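Local coordinates for Non-structural protein (Porcine reproductive and respiratory syndrome virus, PDB 3IFU), which forms the nsp1-alpha part of a viral polyprotein, a zinc-binding papain-like cysteine protease that probably also suppresses host interferon-beta production, at residues Y129-P134 and T156-N161; P83-T88 and Q96-V101; V18-V23 and S148-P153. All coordinates share one frame; numbering follows the deposited sequence.

Contact 1 (Y129-P134 and T156-N161); sequences YPIVGP and THVLTN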
loop_
_atom_site.group_PDB
_atom_site.type_symbol
_atom_site.label_atom_id
_atom_site.label_comp_id
_atom_site.label_asym_id
_atom_site.label_seq_id
_atom_site.Cartn_x
_atom_site.Cartn_y
_atom_site.Cartn_z
ATOM N N TYR A 129 -4.909 4.977 15.082
ATOM C CA TYR A 129 -5.092 3.780 15.887
ATOM C C TYR A 129 -3.809 3.498 16.638
ATOM O O TYR A 129 -2.711 3.715 16.112
ATOM C CB TYR A 129 -5.407 2.569 15.010
ATOM C CG TYR A 129 -6.728 2.624 14.280
ATOM C CD1 TYR A 129 -7.879 2.077 14.842
ATOM C CD2 TYR A 129 -6.825 3.217 13.023
ATOM C CE1 TYR A 129 -9.094 2.116 14.169
ATOM C CE2 TYR A 129 -8.033 3.267 12.343
ATOM C CZ TYR A 129 -9.167 2.715 12.916
ATOM O OH TYR A 129 -10.367 2.766 12.240
ATOM N N PRO A 130 -3.925 3.038 17.893
ATOM C CA PRO A 130 -2.734 2.723 18.689
ATOM C C PRO A 130 -2.184 1.448 18.073
ATOM O O PRO A 130 -2.912 0.470 17.944
ATOM C CB PRO A 130 -3.303 2.471 20.082
ATOM C CG PRO A 130 -4.547 3.318 20.100
ATOM C CD PRO A 130 -5.131 3.061 18.738
ATOM N N ILE A 131 -0.921 1.452 17.669
ATOM C CA ILE A 131 -0.355 0.259 17.057
ATOM C C ILE A 131 -0.356 -0.890 18.062
ATOM O O ILE A 131 0.164 -0.758 19.166
ATOM C CB ILE A 131 1.085 0.503 16.558
ATOM C CG1 ILE A 131 1.094 1.596 15.489
ATOM C CG2 ILE A 131 1.655 -0.782 15.993
ATOM C CD1 ILE A 131 2.483 2.116 15.150
ATOM N N VAL A 132 -0.959 -2.009 17.673
ATOM C CA VAL A 132 -1.041 -3.193 18.524
ATOM C C VAL A 132 -0.713 -4.437 17.717
ATOM O O VAL A 132 -0.841 -5.556 18.210
ATOM C CB VAL A 132 -2.459 -3.375 19.122
ATOM C CG1 VAL A 132 -2.664 -2.427 20.285
ATOM C CG2 VAL A 132 -3.510 -3.139 18.043
ATOM N N GLY A 133 -0.296 -4.227 16.473
ATOM C CA GLY A 133 0.033 -5.331 15.594
ATOM C C GLY A 133 0.174 -4.872 14.153
ATOM O O GLY A 133 0.078 -3.681 13.868
ATOM N N PRO A 134 0.387 -5.799 13.216
ATOM C CA PRO A 134 0.543 -5.466 11.799
ATOM C C PRO A 134 -0.720 -4.915 11.138
ATOM O O PRO A 134 -1.826 -5.354 11.424
ATOM C CB PRO A 134 0.960 -6.800 11.169
ATOM C CG PRO A 134 1.431 -7.635 12.329
ATOM C CD PRO A 134 0.495 -7.251 13.423
ATOM N N THR A 156 3.915 4.789 17.488
ATOM C CA THR A 156 2.885 4.406 18.445
ATOM C C THR A 156 1.492 4.437 17.832
ATOM O O THR A 156 0.560 3.848 18.373
ATOM C CB THR A 156 2.881 5.353 19.665
ATOM O OG1 THR A 156 2.417 6.644 19.258
ATOM C CG2 THR A 156 4.283 5.498 20.238
ATOM N N HIS A 157 1.348 5.124 16.705
ATOM C CA HIS A 157 0.049 5.220 16.054
ATOM C C HIS A 157 0.098 5.056 14.546
ATOM O O HIS A 157 1.114 5.326 13.907
ATOM C CB HIS A 157 -0.595 6.560 16.398
ATOM C CG HIS A 157 -0.885 6.722 17.854
ATOM N ND1 HIS A 157 -1.967 6.126 18.464
ATOM C CD2 HIS A 157 -0.188 7.336 18.838
ATOM C CE1 HIS A 157 -1.920 6.361 19.763
ATOM N NE2 HIS A 157 -0.850 7.093 20.015
ATOM N N VAL A 158 -1.013 4.598 13.982
ATOM C CA VAL A 158 -1.113 4.419 12.545
ATOM C C VAL A 158 -2.408 5.046 12.053
ATOM O O VAL A 158 -3.478 4.806 12.604
ATOM C CB VAL A 158 -1.078 2.931 12.156
ATOM C CG1 VAL A 158 -2.232 2.193 12.810
ATOM C CG2 VAL A 158 -1.123 2.790 10.637
ATOM N N LEU A 159 -2.288 5.873 11.021
ATOM C CA LEU A 159 -3.423 6.560 10.420
ATOM C C LEU A 159 -3.876 5.747 9.212
ATOM O O LEU A 159 -3.115 5.563 8.253
ATOM C CB LEU A 159 -2.998 7.960 9.978
ATOM C CG LEU A 159 -4.001 8.839 9.234
ATOM C CD1 LEU A 159 -5.156 9.198 10.147
ATOM C CD2 LEU A 159 -3.296 10.103 8.742
ATOM N N THR A 160 -5.107 5.248 9.252
ATOM C CA THR A 160 -5.601 4.465 8.133
ATOM C C THR A 160 -7.091 4.644 7.899
ATOM O O THR A 160 -7.839 5.010 8.800
ATOM C CB THR A 160 -5.304 2.963 8.334
ATOM O OG1 THR A 160 -5.694 2.235 7.164
ATOM C CG2 THR A 160 -6.066 2.426 9.539
ATOM N N ASN A 161 -7.512 4.383 6.671
ATOM C CA ASN A 161 -8.917 4.498 6.313
ATOM C C ASN A 161 -9.526 3.108 6.302
ATOM O O ASN A 161 -10.675 2.925 5.927
ATOM C CB ASN A 161 -9.081 5.160 4.938
ATOM C CG ASN A 161 -8.471 4.344 3.810
ATOM O OD1 ASN A 161 -8.678 4.648 2.636
ATOM N ND2 ASN A 161 -7.711 3.311 4.158
HETATM O O HOH W 1 -10.339 3.726 9.456
#

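Contact 2 (P83-T88 and Q96-V101); sequences PIARMT and QRMVRV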
loop_
_atom_site.group_PDB
_atom_site.type_symbol
_atom_site.label_atom_id
_atom_site.label_comp_id
_atom_site.label_asym_id
_atom_site.label_seq_id
_atom_site.Cartn_x
_atom_site.Cartn_y
_atom_site.Cartn_z
ATOM N N PRO A 83 0.499 8.358 1.230
ATOM C CA PRO A 83 -0.551 7.693 2.013
ATOM C C PRO A 83 -1.772 8.574 2.293
ATOM O O PRO A 83 -2.913 8.115 2.198
ATOM C CB PRO A 83 0.174 7.294 3.292
ATOM C CG PRO A 83 1.545 7.037 2.810
ATOM C CD PRO A 83 1.807 8.198 1.888
ATOM N N ILE A 84 -1.534 9.834 2.650
ATOM C CA ILE A 84 -2.641 10.751 2.926
ATOM C C ILE A 84 -3.454 10.997 1.655
ATOM O O ILE A 84 -4.677 11.053 1.695
ATOM C CB ILE A 84 -2.142 12.110 3.483
ATOM C CG1 ILE A 84 -1.569 11.920 4.890
ATOM C CG2 ILE A 84 -3.279 13.111 3.500
ATOM C CD1 ILE A 84 -0.809 13.115 5.418
ATOM N N ALA A 85 -2.773 11.133 0.527
ATOM C CA ALA A 85 -3.471 11.353 -0.727
ATOM C C ALA A 85 -4.258 10.114 -1.165
ATOM O O ALA A 85 -5.399 10.234 -1.608
ATOM C CB ALA A 85 -2.485 11.762 -1.813
ATOM N N ARG A 86 -3.669 8.926 -1.041
ATOM C CA ARG A 86 -4.382 7.724 -1.462
ATOM C C ARG A 86 -5.609 7.405 -0.631
ATOM O O ARG A 86 -6.645 7.031 -1.173
ATOM C CB ARG A 86 -3.491 6.484 -1.445
ATOM C CG ARG A 86 -4.127 5.332 -2.224
ATOM C CD ARG A 86 -3.792 5.477 -3.703
ATOM N NE ARG A 86 -4.898 5.273 -4.645
ATOM C CZ ARG A 86 -6.036 5.960 -4.641
ATOM N NH1 ARG A 86 -6.253 6.896 -3.729
ATOM N NH2 ARG A 86 -6.939 5.752 -5.589
ATOM N N MET A 87 -5.485 7.533 0.686
ATOM C CA MET A 87 -6.589 7.244 1.592
ATOM C C MET A 87 -7.647 8.331 1.553
ATOM O O MET A 87 -8.757 8.148 2.035
ATOM C CB MET A 87 -6.069 7.106 3.022
ATOM C CG MET A 87 -4.861 6.194 3.155
ATOM S SD MET A 87 -4.400 5.835 4.862
ATOM C CE MET A 87 -3.470 7.275 5.296
ATOM N N THR A 88 -7.302 9.457 0.948
ATOM C CA THR A 88 -8.195 10.604 0.886
ATOM C C THR A 88 -8.817 10.880 -0.500
ATOM O O THR A 88 -9.497 11.886 -0.700
ATOM C CB THR A 88 -7.435 11.852 1.455
ATOM O OG1 THR A 88 -7.453 11.813 2.887
ATOM C CG2 THR A 88 -8.051 13.113 1.027
ATOM N N GLN A 96 -5.421 14.955 -8.777
ATOM C CA GLN A 96 -5.768 16.245 -8.214
ATOM C C GLN A 96 -5.426 16.242 -6.731
ATOM O O GLN A 96 -4.787 17.158 -6.228
ATOM C CB GLN A 96 -7.256 16.500 -8.410
ATOM C CG GLN A 96 -7.696 17.883 -8.041
ATOM C CD GLN A 96 -8.998 17.858 -7.288
ATOM O OE1 GLN A 96 -9.041 17.480 -6.112
ATOM N NE2 GLN A 96 -10.079 18.244 -7.962
ATOM N N ARG A 97 -5.851 15.191 -6.045
ATOM C CA ARG A 97 -5.602 15.035 -4.616
ATOM C C ARG A 97 -4.111 15.039 -4.267
ATOM O O ARG A 97 -3.695 15.725 -3.339
ATOM C CB ARG A 97 -6.231 13.731 -4.137
ATOM C CG ARG A 97 -6.338 13.633 -2.650
ATOM C CD ARG A 97 -7.208 14.751 -2.126
ATOM N NE ARG A 97 -7.080 14.891 -0.684
ATOM C CZ ARG A 97 -7.616 15.882 0.010
ATOM N NH1 ARG A 97 -8.311 16.815 -0.619
ATOM N NH2 ARG A 97 -7.466 15.933 1.322
ATOM N N MET A 98 -3.315 14.264 -5.006
ATOM C CA MET A 98 -1.874 14.183 -4.776
ATOM C C MET A 98 -1.245 15.564 -4.857
ATOM O O MET A 98 -0.445 15.952 -4.000
ATOM C CB MET A 98 -1.227 13.255 -5.809
ATOM C CG MET A 98 0.308 13.334 -5.902
ATOM S SD MET A 98 1.255 13.090 -4.356
ATOM C CE MET A 98 0.985 11.380 -4.007
ATOM N N VAL A 99 -1.629 16.306 -5.888
ATOM C CA VAL A 99 -1.117 17.652 -6.116
ATOM C C VAL A 99 -1.481 18.662 -5.009
ATOM O O VAL A 99 -0.648 19.493 -4.632
ATOM C CB VAL A 99 -1.599 18.169 -7.486
ATOM C CG1 VAL A 99 -1.164 19.596 -7.692
ATOM C CG2 VAL A 99 -1.043 17.281 -8.587
ATOM N N ARG A 100 -2.705 18.589 -4.486
ATOM C CA ARG A 100 -3.149 19.501 -3.428
ATOM C C ARG A 100 -2.515 19.143 -2.084
ATOM O O ARG A 100 -2.185 20.023 -1.292
ATOM C CB ARG A 100 -4.670 19.456 -3.283
ATOM C CG ARG A 100 -5.433 19.712 -4.573
ATOM C CD ARG A 100 -5.461 21.178 -4.936
ATOM N NE ARG A 100 -6.241 21.955 -3.977
ATOM C CZ ARG A 100 -6.383 23.274 -4.034
ATOM N NH1 ARG A 100 -5.798 23.953 -5.005
ATOM N NH2 ARG A 100 -7.102 23.912 -3.121
ATOM N N VAL A 101 -2.361 17.844 -1.830
ATOM C CA VAL A 101 -1.761 17.353 -0.593
ATOM C C VAL A 101 -0.275 17.730 -0.485
ATOM O O VAL A 101 0.192 18.140 0.579
ATOM C CB VAL A 101 -1.896 15.826 -0.495
ATOM C CG1 VAL A 101 -1.066 15.297 0.664
ATOM C CG2 VAL A 101 -3.350 15.456 -0.317
#

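Contact 3 (V18-V23 and S148-P153); sequences VAEGQV and SDKPFP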
loop_
_atom_site.group_PDB
_atom_site.type_symbol
_atom_site.label_atom_id
_atom_site.label_comp_id
_atom_site.label_asym_id
_atom_site.label_seq_id
_atom_site.Cartn_x
_atom_site.Cartn_y
_atom_site.Cartn_z
ATOM N N VAL A 18 8.065 10.523 -0.889
ATOM C CA VAL A 18 8.792 9.282 -0.654
ATOM C C VAL A 18 7.864 8.137 -0.245
ATOM O O VAL A 18 7.081 8.263 0.699
ATOM C CB VAL A 18 9.870 9.489 0.429
ATOM C CG1 VAL A 18 10.762 8.272 0.530
ATOM C CG2 VAL A 18 10.687 10.710 0.099
ATOM N N ALA A 19 7.945 7.031 -0.983
ATOM C CA ALA A 19 7.143 5.829 -0.727
ATOM C C ALA A 19 8.152 4.699 -0.572
ATOM O O ALA A 19 9.003 4.487 -1.440
ATOM C CB ALA A 19 6.202 5.554 -1.885
ATOM N N GLU A 20 8.053 3.975 0.538
ATOM C CA GLU A 20 9.004 2.918 0.842
ATOM C C GLU A 20 10.397 3.510 0.603
ATOM O O GLU A 20 10.728 4.549 1.174
ATOM C CB GLU A 20 8.737 1.677 -0.016
ATOM C CG GLU A 20 7.403 1.012 0.341
ATOM C CD GLU A 20 7.389 -0.497 0.118
ATOM O OE1 GLU A 20 8.294 -1.185 0.634
ATOM O OE2 GLU A 20 6.464 -0.998 -0.558
ATOM N N GLY A 21 11.218 2.894 -0.229
ATOM C CA GLY A 21 12.535 3.471 -0.442
ATOM C C GLY A 21 12.568 4.631 -1.426
ATOM O O GLY A 21 13.139 5.682 -1.138
ATOM N N GLN A 22 11.932 4.421 -2.579
ATOM C CA GLN A 22 11.859 5.373 -3.687
ATOM C C GLN A 22 11.345 6.791 -3.487
ATOM O O GLN A 22 10.408 7.058 -2.737
ATOM C CB GLN A 22 11.045 4.779 -4.845
ATOM C CG GLN A 22 11.815 3.897 -5.810
ATOM C CD GLN A 22 12.998 4.600 -6.432
ATOM O OE1 GLN A 22 12.903 5.758 -6.872
ATOM N NE2 GLN A 22 14.130 3.901 -6.486
ATOM N N VAL A 23 11.978 7.686 -4.231
ATOM C CA VAL A 23 11.640 9.089 -4.280
ATOM C C VAL A 23 10.819 9.122 -5.566
ATOM O O VAL A 23 11.274 8.650 -6.609
ATOM C CB VAL A 23 12.923 9.941 -4.441
ATOM C CG1 VAL A 23 12.578 11.390 -4.676
ATOM C CG2 VAL A 23 13.782 9.810 -3.197
ATOM N N SER A 148 5.961 8.208 9.043
ATOM C CA SER A 148 6.514 7.399 7.964
ATOM C C SER A 148 5.373 6.649 7.298
ATOM O O SER A 148 4.274 6.544 7.857
ATOM C CB SER A 148 7.538 6.397 8.508
ATOM O OG SER A 148 8.137 5.654 7.457
ATOM N N ASP A 149 5.631 6.127 6.102
ATOM C CA ASP A 149 4.610 5.378 5.382
ATOM C C ASP A 149 4.723 3.890 5.727
ATOM O O ASP A 149 3.947 3.058 5.264
ATOM C CB ASP A 149 4.745 5.621 3.873
ATOM C CG ASP A 149 6.004 5.018 3.286
ATOM O OD1 ASP A 149 7.102 5.218 3.850
ATOM O OD2 ASP A 149 5.891 4.348 2.241
ATOM N N LYS A 150 5.697 3.573 6.568
ATOM C CA LYS A 150 5.926 2.203 7.009
ATOM C C LYS A 150 6.227 2.207 8.507
ATOM O O LYS A 150 6.649 3.221 9.058
ATOM C CB LYS A 150 7.094 1.584 6.230
ATOM C CG LYS A 150 6.733 1.142 4.813
ATOM C CD LYS A 150 5.823 -0.085 4.845
ATOM C CE LYS A 150 5.553 -0.654 3.456
ATOM N NZ LYS A 150 4.732 0.268 2.620
ATOM N N PRO A 151 5.992 1.075 9.187
ATOM C CA PRO A 151 6.246 0.970 10.625
ATOM C C PRO A 151 7.715 1.224 10.933
ATOM O O PRO A 151 8.576 1.003 10.082
ATOM C CB PRO A 151 5.850 -0.470 10.940
ATOM C CG PRO A 151 4.831 -0.782 9.906
ATOM C CD PRO A 151 5.441 -0.186 8.669
ATOM N N PHE A 152 7.993 1.695 12.141
ATOM C CA PHE A 152 9.367 1.948 12.554
ATOM C C PHE A 152 9.522 1.862 14.066
ATOM O O PHE A 152 8.554 2.009 14.809
ATOM C CB PHE A 152 9.866 3.321 12.050
ATOM C CG PHE A 152 9.095 4.514 12.580
ATOM C CD1 PHE A 152 7.995 5.019 11.886
ATOM C CD2 PHE A 152 9.505 5.166 13.751
ATOM C CE1 PHE A 152 7.316 6.159 12.342
ATOM C CE2 PHE A 152 8.836 6.311 14.225
ATOM C CZ PHE A 152 7.742 6.810 13.522
ATOM N N PRO A 153 10.743 1.593 14.539
ATOM C CA PRO A 153 10.997 1.497 15.977
ATOM C C PRO A 153 10.602 2.812 16.646
ATOM O O PRO A 153 11.199 3.854 16.372
ATOM C CB PRO A 153 12.500 1.249 16.039
ATOM C CG PRO A 153 12.751 0.458 14.790
ATOM C CD PRO A 153 11.947 1.234 13.772
HETATM O O HOH W 2 9.570 5.901 3.160
#

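Contact 1 (Y129-P134 and T156-N161)
Tyr-129 and Val-158 form an antiparallel hydrogen-bonded pair, but an uneven one. Val-158 N gives Tyr-129 O a good bond of 2.9 Å in the carbonyl plane, whereas the return bond from Tyr-129 N to Val-158 O is weak, its N-H...O angle only 128°. The phenol ring, with CG beside the backbone N (chi1 -66°), runs along the partner strand and turns its edge to Val-158 O in the ring plane. Farther out, its CE2 meets Thr-160 CG2 at 3.5 Å, approached obliquely, and one water links the hydroxyl to Thr-160 O. Tyr-129 CB rests on Val-158 CG1, 3.9 Å away.

Pro-130 sits opposite His-157 in a non-hydrogen-bonded pair. The imidazole crosses the proline ring at a slant, with CE1 4.0 Å from Pro-130 CG, while its ND1 makes a weak bond of 3.4 Å to Tyr-129 O. That carbonyl receives a strong amide and a weak imidazole bond.

Ile-131 continues the pairing past the strand: its N bonds Thr-156 O at 2.9 Å, from above the carbonyl plane, its CG1 branch lies against the Thr-156 carbonyl and Val-158 CB, and its CD1 reaches His-157 N at 3.6 Å.

The pairing joins strand 127-130, outermost of the sheet within this chain, to strand 157-160, whose other neighbour is strand 140-142; there Thr-156 and His-157 both face Ala-142 in a classic beta bulge.

Contact 2 (P83-T88 and Q96-V101)
Ala-85 is the small side chain on which helices 81-87 and 94-108 meet. Its methyl points at the second helix and lies 3.9 Å from Met-98 CA, close enough for the backbones to draw together; the CA atoms of this pair are 5.2 Å apart. Two larger side chains close in on the same methyl. Met-98, its chain bent at both chi2 and chi3, curls back so that CE comes within 4.1 Å of Ala-85 CB, and Val-101 brings up its CG2 branch to the same distance. The other branch of Val-101, CG1, lies anti to the backbone N and reaches Ile-84 CG2 at 4.2 Å. All these residues are buried, and Ile-84 passes the packing on to Val-140 of the sheet.

Arg-97 and Thr-88 meet without a polar bond. The first torsion of Arg-97 (chi1 -165°) sets its CG 3.7 Å from Ala-85 O, and a bend at chi2 turns the rest of the chain toward Thr-88. There Thr-88 CG2 lies over one face of the guanidinium, in a placement too close to be relied on. No hydrogen bond spans the two segments. The polar groups look elsewhere: Ala-85 O accepts from Ser-89 OG, and Arg-97 NH2 has a weak bond to Leu-119 O.

With short axes 8.8 Å apart and directions 142° from parallel, the two segments make a roughly antiparallel alpha-helical hairpin, joined by a short loop, within the helical part of the papain-like protease.

Contact 3 (V18-V23 and S148-P153)
Asp-149 reaches across to Glu-20 and holds its backbone at two points, the amide N directly and the carbonyl O through a water. With CG placed between its own backbone N and carbonyl carbon (chi1 68°), the carboxylate points at the opposite loop, and OD2 accepts from Glu-20 N at 2.8 Å. The bond is almost straight and arrives on the syn side of OD2, 19° out of the carboxylate plane. OD1 serves the same residue indirectly: the water donates both to it and to Glu-20 O, each at 2.7 Å.

What is held is the tip of the beta-hairpin between strands 16-18 and 23-25 of the zinc-finger region. Ala-19 N bonds Gln-22 O at 3.0 Å, and Glu-20 and Gly-21 form the turn, Glu-20 with a positive phi of 47°. Asp-149 follows strand 147-148 of the protease sheet, so the carboxylate links the two regions; its own backbone N gives a weak hydrogen bond to Ser-79 OG.

Beside this polar grip, the side chains of Glu-20 and Lys-150 cross obliquely. The lysine bends at chi2 and chi4, which leaves NZ 3.6 Å from Glu-20 CG and 3.8 Å from Glu-20 OE2, a long salt bridge at best. Both residues also pack on the second subunit, Glu-20 against Lys-150 and Lys-150 against Glu-20 of that neighbouring chain.

How the contacts relate
From the N terminus, the chain first lays down 18-23, which waits some 125 residues for 148-153; contact 3 thus closes the longest loop and ties the zinc-finger hairpin to the protease region. Nested inside that loop, contact 2 closes early and locally, pairing two consecutive helices. Contact 1 opens later, at 129-134, joins strands 127-130 and 157-160 of the protease sheet, and closes at 156-161, beyond 148-153, so contacts 1 and 3 cross while contacts 2 and 1 follow in series. Helix 81-87 touches both other contacts: Met-87 packs on Leu-159 and Thr-160 of the sheet, and Pro-83 CG lies 3.7 Å from Asp-149 CB. All three contacts reach the second subunit.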